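Local coordinates for protein delta toxin (Clostridium perfringens, PDB 2YGT) that is a secreted beta-pore-forming haemolysin that probably perforates the membranes of target cells by assembling a beta-barrel pore, at residues P90-V95 against S172-F177; S111-T116 against P227-V232; M94-N99 against S247-I252. All blocks are in the same frame, centred on the assembly; numbering follows the deposited sequence.

Interaction 1 (P90-V95 against S172-F177); sequences PIKYMV and SWNTEF
Tyr-93 and Thr-175 exchange backbone bonds in both directions, Tyr-93 N giving to Thr-175 O at 2.9 Å and Thr-175 N to Tyr-93 O at 2.8 Å, and Val-95 does the same with Trp-173. A fifth bond, from Phe-177 N to Ile-91 O at 2.9 Å, extends the ladder to where the chain turns a corner. One water gives weak hydrogen bonds to Tyr-93 O and Trp-173 O and lies 3.1 Å from Thr-175 OG1, a hydroxyl that also pairs with Thr-161 of the adjoining strand. This is antiparallel pairing in the beta-rich leukocidin/haemolysin fold, and the corner carries a classic beta bulge, Ile-91 and Lys-92 both facing Glu-251. On the buried face the aromatic polar ends are satisfied from beyond the pair: Tyr-93 OH by Leu-220 O, Trp-173 NE1 by Pro-113 O. The other face is partly exposed. There the amide of Asn-174 lies alongside Met-94, the two side chains rising together from the sheet, its OD1 3.0 Å from Met-94 CG. Lys-92, bent at chi3 (-64°), slants across Glu-176, yet Lys-92 NZ and Glu-176 OE1 remain 4.3 Å apart, too far for a salt bridge.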
# COMPACT_ATOMS: atom_id res chain seq x y z
N PRO A 90 -10.94 -8.25 -6.94
CA PRO A 90 -9.73 -8.36 -6.12
C PRO A 90 -10.08 -8.47 -4.64
O PRO A 90 -10.29 -7.45 -3.99
CB PRO A 90 -9.01 -7.03 -6.36
CG PRO A 90 -9.96 -6.17 -7.19
CD PRO A 90 -11.30 -6.84 -7.15
N ILE A 91 -10.15 -9.69 -4.12
CA ILE A 91 -10.39 -9.85 -2.69
C ILE A 91 -9.22 -9.31 -1.87
O ILE A 91 -9.42 -8.78 -0.77
CB ILE A 91 -10.67 -11.31 -2.32
CG1 ILE A 91 -11.05 -11.42 -0.84
CG2 ILE A 91 -9.47 -12.19 -2.64
CD1 ILE A 91 -11.68 -12.75 -0.47
N LYS A 92 -8.00 -9.43 -2.40
CA LYS A 92 -6.81 -9.05 -1.64
C LYS A 92 -5.70 -8.41 -2.46
O LYS A 92 -5.36 -8.87 -3.56
CB LYS A 92 -6.26 -10.26 -0.88
CG LYS A 92 -5.32 -9.87 0.26
CD LYS A 92 -4.36 -10.99 0.61
CE LYS A 92 -5.08 -12.21 1.14
NZ LYS A 92 -4.13 -13.12 1.84
N TYR A 93 -5.13 -7.33 -1.92
CA TYR A 93 -3.94 -6.71 -2.47
C TYR A 93 -2.81 -6.88 -1.46
O TYR A 93 -3.02 -6.72 -0.26
CB TYR A 93 -4.15 -5.21 -2.68
CG TYR A 93 -5.17 -4.83 -3.74
CD1 TYR A 93 -4.81 -4.76 -5.08
CD2 TYR A 93 -6.47 -4.49 -3.39
CE1 TYR A 93 -5.73 -4.38 -6.04
CE2 TYR A 93 -7.39 -4.12 -4.34
CZ TYR A 93 -7.01 -4.07 -5.66
OH TYR A 93 -7.93 -3.70 -6.62
N MET A 94 -1.61 -7.19 -1.94
CA MET A 94 -0.47 -7.35 -1.04
C MET A 94 0.73 -6.54 -1.51
O MET A 94 1.05 -6.52 -2.70
CB MET A 94 -0.09 -8.83 -0.91
CG MET A 94 -1.25 -9.74 -0.54
SD MET A 94 -0.81 -11.48 -0.51
CE MET A 94 0.37 -11.52 0.84
N VAL A 95 1.39 -5.87 -0.57
CA VAL A 95 2.58 -5.09 -0.88
C VAL A 95 3.74 -5.41 0.07
O VAL A 95 3.60 -5.35 1.29
CB VAL A 95 2.30 -3.58 -0.82
CG1 VAL A 95 3.56 -2.79 -1.17
CG2 VAL A 95 1.15 -3.21 -1.75
N SER A 172 5.51 -5.72 5.28
CA SER A 172 4.47 -6.27 4.41
C SER A 172 3.07 -5.83 4.83
O SER A 172 2.76 -5.78 6.02
CB SER A 172 4.54 -7.79 4.41
OG SER A 172 5.86 -8.23 4.22
N TRP A 173 2.23 -5.53 3.85
CA TRP A 173 0.85 -5.12 4.13
C TRP A 173 -0.15 -5.91 3.30
O TRP A 173 0.04 -6.13 2.11
CB TRP A 173 0.67 -3.62 3.87
CG TRP A 173 1.51 -2.74 4.73
CD1 TRP A 173 1.19 -2.22 5.95
CD2 TRP A 173 2.82 -2.26 4.42
NE1 TRP A 173 2.22 -1.45 6.42
CE2 TRP A 173 3.24 -1.46 5.50
CE3 TRP A 173 3.69 -2.43 3.34
CZ2 TRP A 173 4.48 -0.83 5.54
CZ3 TRP A 173 4.93 -1.80 3.37
CH2 TRP A 173 5.31 -1.01 4.46
N ASN A 174 -1.22 -6.34 3.96
CA ASN A 174 -2.36 -6.94 3.28
C ASN A 174 -3.55 -6.00 3.33
O ASN A 174 -4.01 -5.62 4.42
CB ASN A 174 -2.74 -8.28 3.92
CG ASN A 174 -1.91 -9.43 3.40
OD1 ASN A 174 -1.20 -9.31 2.40
ND2 ASN A 174 -1.99 -10.57 4.08
N THR A 175 -4.03 -5.61 2.16
CA THR A 175 -5.27 -4.85 2.07
C THR A 175 -6.36 -5.76 1.50
O THR A 175 -6.41 -5.99 0.29
CB THR A 175 -5.10 -3.58 1.23
OG1 THR A 175 -4.07 -2.77 1.81
CG2 THR A 175 -6.39 -2.79 1.18
N GLU A 176 -7.21 -6.26 2.38
CA GLU A 176 -8.19 -7.28 2.02
C GLU A 176 -9.62 -6.79 2.25
O GLU A 176 -9.89 -6.03 3.18
CB GLU A 176 -7.94 -8.54 2.84
CG GLU A 176 -8.80 -9.73 2.45
CD GLU A 176 -8.44 -10.98 3.24
OE1 GLU A 176 -7.32 -11.05 3.77
OE2 GLU A 176 -9.29 -11.89 3.32
N PHE A 177 -10.53 -7.23 1.38
CA PHE A 177 -11.93 -6.84 1.49
C PHE A 177 -12.48 -7.22 2.87
O PHE A 177 -12.19 -8.30 3.39
CB PHE A 177 -12.77 -7.48 0.38
CG PHE A 177 -14.20 -6.99 0.35
CD1 PHE A 177 -15.18 -7.61 1.10
CD2 PHE A 177 -14.55 -5.89 -0.41
CE1 PHE A 177 -16.48 -7.15 1.09
CE2 PHE A 177 -15.85 -5.42 -0.43
CZ PHE A 177 -16.82 -6.06 0.32
O HOH W 1 -1.38 -3.97 0.71

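Interaction 2 (S111-T116 against P227-V232); sequences SVPKNT and PNFGVV
Val-112 N donates a hydrogen bond to Gly-230 O at 2.9 Å, and beside it Ser-111 packs closely on the same oxygen, its CB 3.1 Å from Gly-230 O. The bond is returned by Gly-230 N to Val-112 O, also 2.9 Å, making Val-112 and Gly-230 an antiparallel hydrogen-bonded pair; Ser-111 and Val-231, one residue back along strand 107-112, form a non-hydrogen-bonded one, with Ser-111 CB 4.0 Å from Val-231 CG1. Past Val-112 the ladder ends, and a cis peptide bond leads into Pro-113. The pyrrolidine ring then slants across Phe-229, its leading atom Pro-113 CD only 3.3 Å from Phe-229 CD1. Standing over one face of the Phe-229 ring is Pro-227 CB, 3.6 Å above the plane and offset toward the rim. Trp-173 stacks on the phenyl ring too, and Tyr-154 meets it edge-to-face, so the ring is packed by residues from several strands. With CG beside its own backbone N (chi1 -56°), Phe-229 keeps its ring close to Pro-113. The hydroxyl of Ser-111 bonds Gln-163 NE2 and, weakly, Asp-166 OD1. Asp-166 and Asp-110 bind zinc in a structure of this protein, and a zinc ion lies about 5 Å from the Ser-111 side chain, placing the pair beside that site. Val-112 and Pro-113 also touch strand 121-128, part of a separate three-stranded sheet consistent with the folded prestem packed on the beta-sandwich core of soluble leukocidin-family monomers.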
# COMPACT_ATOMS: atom_id res chain seq x y z
N SER A 111 8.05 1.41 10.21
CA SER A 111 7.20 1.47 9.03
C SER A 111 5.75 1.77 9.39
O SER A 111 5.33 1.61 10.54
CB SER A 111 7.28 0.16 8.24
OG SER A 111 6.90 -0.95 9.03
N VAL A 112 4.98 2.21 8.40
CA VAL A 112 3.56 2.48 8.59
C VAL A 112 2.83 2.10 7.31
O VAL A 112 3.41 2.18 6.22
CB VAL A 112 3.31 3.97 8.89
CG1 VAL A 112 3.68 4.29 10.34
CG2 VAL A 112 4.09 4.85 7.92
N PRO A 113 1.55 1.70 7.42
CA PRO A 113 0.74 1.61 8.63
C PRO A 113 1.19 0.50 9.58
O PRO A 113 1.83 -0.46 9.16
CB PRO A 113 -0.67 1.28 8.10
CG PRO A 113 -0.62 1.56 6.63
CD PRO A 113 0.78 1.34 6.21
N LYS A 114 0.86 0.65 10.87
CA LYS A 114 1.17 -0.37 11.87
C LYS A 114 -0.05 -1.23 12.14
O LYS A 114 -1.18 -0.79 11.94
CB LYS A 114 1.60 0.28 13.18
CG LYS A 114 2.80 1.20 13.09
CD LYS A 114 3.06 1.84 14.43
CE LYS A 114 4.19 2.84 14.36
NZ LYS A 114 4.38 3.55 15.65
N ASN A 115 0.20 -2.45 12.61
CA ASN A 115 -0.87 -3.35 13.01
C ASN A 115 -2.01 -3.39 12.00
O ASN A 115 -1.82 -3.77 10.84
CB ASN A 115 -1.38 -2.98 14.40
CG ASN A 115 -0.30 -3.05 15.46
OD1 ASN A 115 -0.16 -2.16 16.30
ND2 ASN A 115 0.50 -4.12 15.42
N THR A 116 -3.20 -2.99 12.44
CA THR A 116 -4.38 -3.03 11.58
C THR A 116 -5.09 -1.68 11.51
O THR A 116 -5.25 -1.00 12.52
CB THR A 116 -5.38 -4.11 12.05
OG1 THR A 116 -4.73 -5.38 12.11
CG2 THR A 116 -6.56 -4.20 11.09
N PRO A 227 -2.21 2.26 -2.95
CA PRO A 227 -1.59 2.27 -1.62
C PRO A 227 -0.55 3.37 -1.45
O PRO A 227 0.07 3.81 -2.42
CB PRO A 227 -0.92 0.90 -1.54
CG PRO A 227 -0.66 0.52 -2.95
CD PRO A 227 -1.73 1.16 -3.79
N ASN A 228 -0.37 3.81 -0.21
CA ASN A 228 0.73 4.68 0.16
C ASN A 228 1.28 4.17 1.48
O ASN A 228 0.66 4.37 2.52
CB ASN A 228 0.27 6.13 0.27
CG ASN A 228 1.43 7.11 0.41
OD1 ASN A 228 1.23 8.28 0.73
ND2 ASN A 228 2.65 6.64 0.15
N PHE A 229 2.42 3.50 1.43
CA PHE A 229 3.02 2.95 2.64
C PHE A 229 4.40 3.57 2.87
O PHE A 229 4.94 4.23 1.98
CB PHE A 229 3.13 1.42 2.54
CG PHE A 229 1.82 0.73 2.29
CD1 PHE A 229 0.65 1.19 2.88
CD2 PHE A 229 1.76 -0.39 1.47
CE1 PHE A 229 -0.56 0.55 2.65
CE2 PHE A 229 0.55 -1.04 1.25
CZ PHE A 229 -0.61 -0.57 1.83
N GLY A 230 4.96 3.37 4.06
CA GLY A 230 6.24 3.98 4.38
C GLY A 230 7.19 3.17 5.24
O GLY A 230 6.77 2.46 6.15
N VAL A 231 8.48 3.29 4.95
CA VAL A 231 9.51 2.66 5.76
C VAL A 231 10.63 3.63 6.10
O VAL A 231 10.80 4.66 5.45
CB VAL A 231 10.14 1.43 5.06
CG1 VAL A 231 9.07 0.42 4.64
CG2 VAL A 231 10.97 1.89 3.87
N VAL A 232 11.40 3.28 7.12
CA VAL A 232 12.59 4.04 7.48
C VAL A 232 13.77 3.09 7.49
O VAL A 232 13.74 2.06 8.17
CB VAL A 232 12.47 4.70 8.87
CG1 VAL A 232 13.70 5.54 9.16
CG2 VAL A 232 11.21 5.54 8.96

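Interaction 3 (M94-N99 against S247-I252)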
# COMPACT_ATOMS: atom_id res chain seq x y z
N MET A 94 -1.61 -7.19 -1.94
CA MET A 94 -0.47 -7.35 -1.04
C MET A 94 0.73 -6.54 -1.51
O MET A 94 1.05 -6.52 -2.70
CB MET A 94 -0.09 -8.83 -0.91
CG MET A 94 -1.25 -9.74 -0.54
SD MET A 94 -0.81 -11.48 -0.51
CE MET A 94 0.37 -11.52 0.84
N VAL A 95 1.39 -5.87 -0.57
CA VAL A 95 2.58 -5.09 -0.88
C VAL A 95 3.74 -5.41 0.07
O VAL A 95 3.60 -5.35 1.29
CB VAL A 95 2.30 -3.58 -0.82
CG1 VAL A 95 3.56 -2.79 -1.17
CG2 VAL A 95 1.15 -3.21 -1.75
N ASP A 96 4.88 -5.76 -0.51
CA ASP A 96 6.08 -6.04 0.27
C ASP A 96 7.18 -5.04 -0.06
O ASP A 96 7.40 -4.72 -1.23
CB ASP A 96 6.59 -7.45 -0.02
CG ASP A 96 5.68 -8.53 0.53
OD1 ASP A 96 4.94 -8.26 1.50
OD2 ASP A 96 5.71 -9.66 -0.00
N LEU A 97 7.86 -4.55 0.96
CA LEU A 97 9.12 -3.85 0.77
C LEU A 97 10.20 -4.64 1.48
O LEU A 97 10.24 -4.71 2.71
CB LEU A 97 9.06 -2.41 1.29
CG LEU A 97 10.29 -1.54 0.98
CD1 LEU A 97 9.96 -0.06 1.09
CD2 LEU A 97 11.48 -1.91 1.88
N LYS A 98 11.07 -5.26 0.69
CA LYS A 98 12.12 -6.11 1.23
C LYS A 98 13.48 -5.41 1.21
O LYS A 98 13.92 -4.92 0.16
CB LYS A 98 12.18 -7.44 0.48
CG LYS A 98 13.15 -8.44 1.08
N ASN A 99 14.13 -5.36 2.37
CA ASN A 99 15.49 -4.83 2.47
C ASN A 99 16.52 -5.94 2.25
O ASN A 99 16.64 -6.87 3.04
CB ASN A 99 15.70 -4.17 3.84
CG ASN A 99 17.17 -4.04 4.22
OD1 ASN A 99 18.02 -3.71 3.38
ND2 ASN A 99 17.47 -4.29 5.48
N SER A 247 7.31 -5.79 -3.93
CA SER A 247 6.43 -6.75 -4.59
C SER A 247 4.98 -6.30 -4.51
O SER A 247 4.49 -5.93 -3.44
CB SER A 247 6.58 -8.14 -3.95
OG SER A 247 7.92 -8.59 -4.01
N LEU A 248 4.30 -6.33 -5.65
CA LEU A 248 2.87 -6.07 -5.70
C LEU A 248 2.16 -7.37 -6.01
O LEU A 248 2.54 -8.08 -6.94
CB LEU A 248 2.55 -5.04 -6.79
CG LEU A 248 3.45 -3.80 -6.86
CD1 LEU A 248 3.05 -2.93 -8.04
CD2 LEU A 248 3.40 -3.01 -5.56
N LYS A 249 1.15 -7.70 -5.21
CA LYS A 249 0.40 -8.93 -5.42
C LYS A 249 -1.09 -8.66 -5.36
O LYS A 249 -1.56 -7.88 -4.53
CB LYS A 249 0.76 -9.98 -4.36
CG LYS A 249 2.24 -10.08 -4.06
CD LYS A 249 2.49 -10.97 -2.86
CE LYS A 249 3.91 -10.82 -2.34
NZ LYS A 249 4.14 -11.68 -1.15
N ARG A 250 -1.84 -9.30 -6.26
CA ARG A 250 -3.28 -9.17 -6.28
C ARG A 250 -3.92 -10.55 -6.37
O ARG A 250 -3.55 -11.36 -7.21
CB ARG A 250 -3.72 -8.31 -7.48
CG ARG A 250 -5.23 -8.11 -7.58
CD ARG A 250 -5.60 -7.46 -8.90
NE ARG A 250 -5.30 -8.33 -10.03
CZ ARG A 250 -5.05 -7.90 -11.26
NH1 ARG A 250 -5.05 -6.60 -11.53
NH2 ARG A 250 -4.79 -8.77 -12.23
N GLU A 251 -4.86 -10.83 -5.47
CA GLU A 251 -5.62 -12.07 -5.56
C GLU A 251 -7.00 -11.77 -6.13
O GLU A 251 -7.71 -10.89 -5.65
CB GLU A 251 -5.75 -12.75 -4.20
CG GLU A 251 -6.51 -14.07 -4.28
CD GLU A 251 -6.67 -14.75 -2.94
OE1 GLU A 251 -5.96 -14.37 -1.98
OE2 GLU A 251 -7.51 -15.67 -2.83
N ILE A 252 -7.38 -12.52 -7.16
CA ILE A 252 -8.69 -12.37 -7.78
C ILE A 252 -9.60 -13.52 -7.37
O ILE A 252 -9.18 -14.68 -7.34
CB ILE A 252 -8.58 -12.37 -9.31
CG1 ILE A 252 -7.78 -11.16 -9.80
CG2 ILE A 252 -9.97 -12.38 -9.95
CD1 ILE A 252 -8.63 -9.94 -10.05
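The carboxylate of Asp-96 is met by Lys-249, whose NZ reaches OD2 from the syn side at 2.8 Å, 28° out of the carboxylate plane. This is a salt bridge, and the second oxygen, Asp-96 OD1, shares a weak hydrogen bond with Ser-172 OG, so the group is approached at both oxygens. The ion pairing probably favours the charged form of both groups. Lys-249 is not directly opposite Asp-96 but pairs with Met-94, so its reach is diagonal: the side chain leaves with CG beside the backbone N (chi1 -43°) and then runs extended, passing obliquely over the methionine. Along the way Lys-249 CB comes 3.7 Å from Met-94 CB, and Lys-249 CD lies 4.1 Å from Met-94 SD. The hydrocarbon part of the lysine thus lies against the base of the methionine and brushes its sulfur, while its charged end is held by the aspartate. Directly across from Asp-96 stands Ser-247, CB to CB 4.0 Å, its hydroxyl engaged with Thr-276. Four backbone bonds stitch the strands together, the shortest running 2.7 Å from Met-94 N to Lys-249 O. On the buried face Val-95 CG1 lies 4.4 Å from Leu-248 CD2. The short strands run antiparallel at 164°, their axes 4.8 Å apart, and the pairing continues with Lys-98 and Glu-245. Backbone bonds from Val-95 to Trp-173 place strand 84-99 between strands 241-259 and 170-177; strand 263-282 carries the sheet on past Lys-249, and strand 61-72 of the other sheet packs through Leu-67 and Ile-71 under Val-95 and Leu-248.

From the N terminus, strand 84-99 comes first and supplies one side of both interaction 1 and interaction 3, which share Met-94 and Val-95. The chain then runs into 111-116, opening interaction 2, before 172-177 returns to close interaction 1; 227-232 closes interaction 2 later, so these two cross. Last comes 247-252, which completes interaction 3 around the whole of interaction 2. Interactions 1 and 3 add strands on the two flanks of strand 84-99 in one sheet, whereas interaction 2 belongs to the other sheet. Packing of Val-95 on Phe-229, and of Leu-97 on Val-231, ties the two layers together.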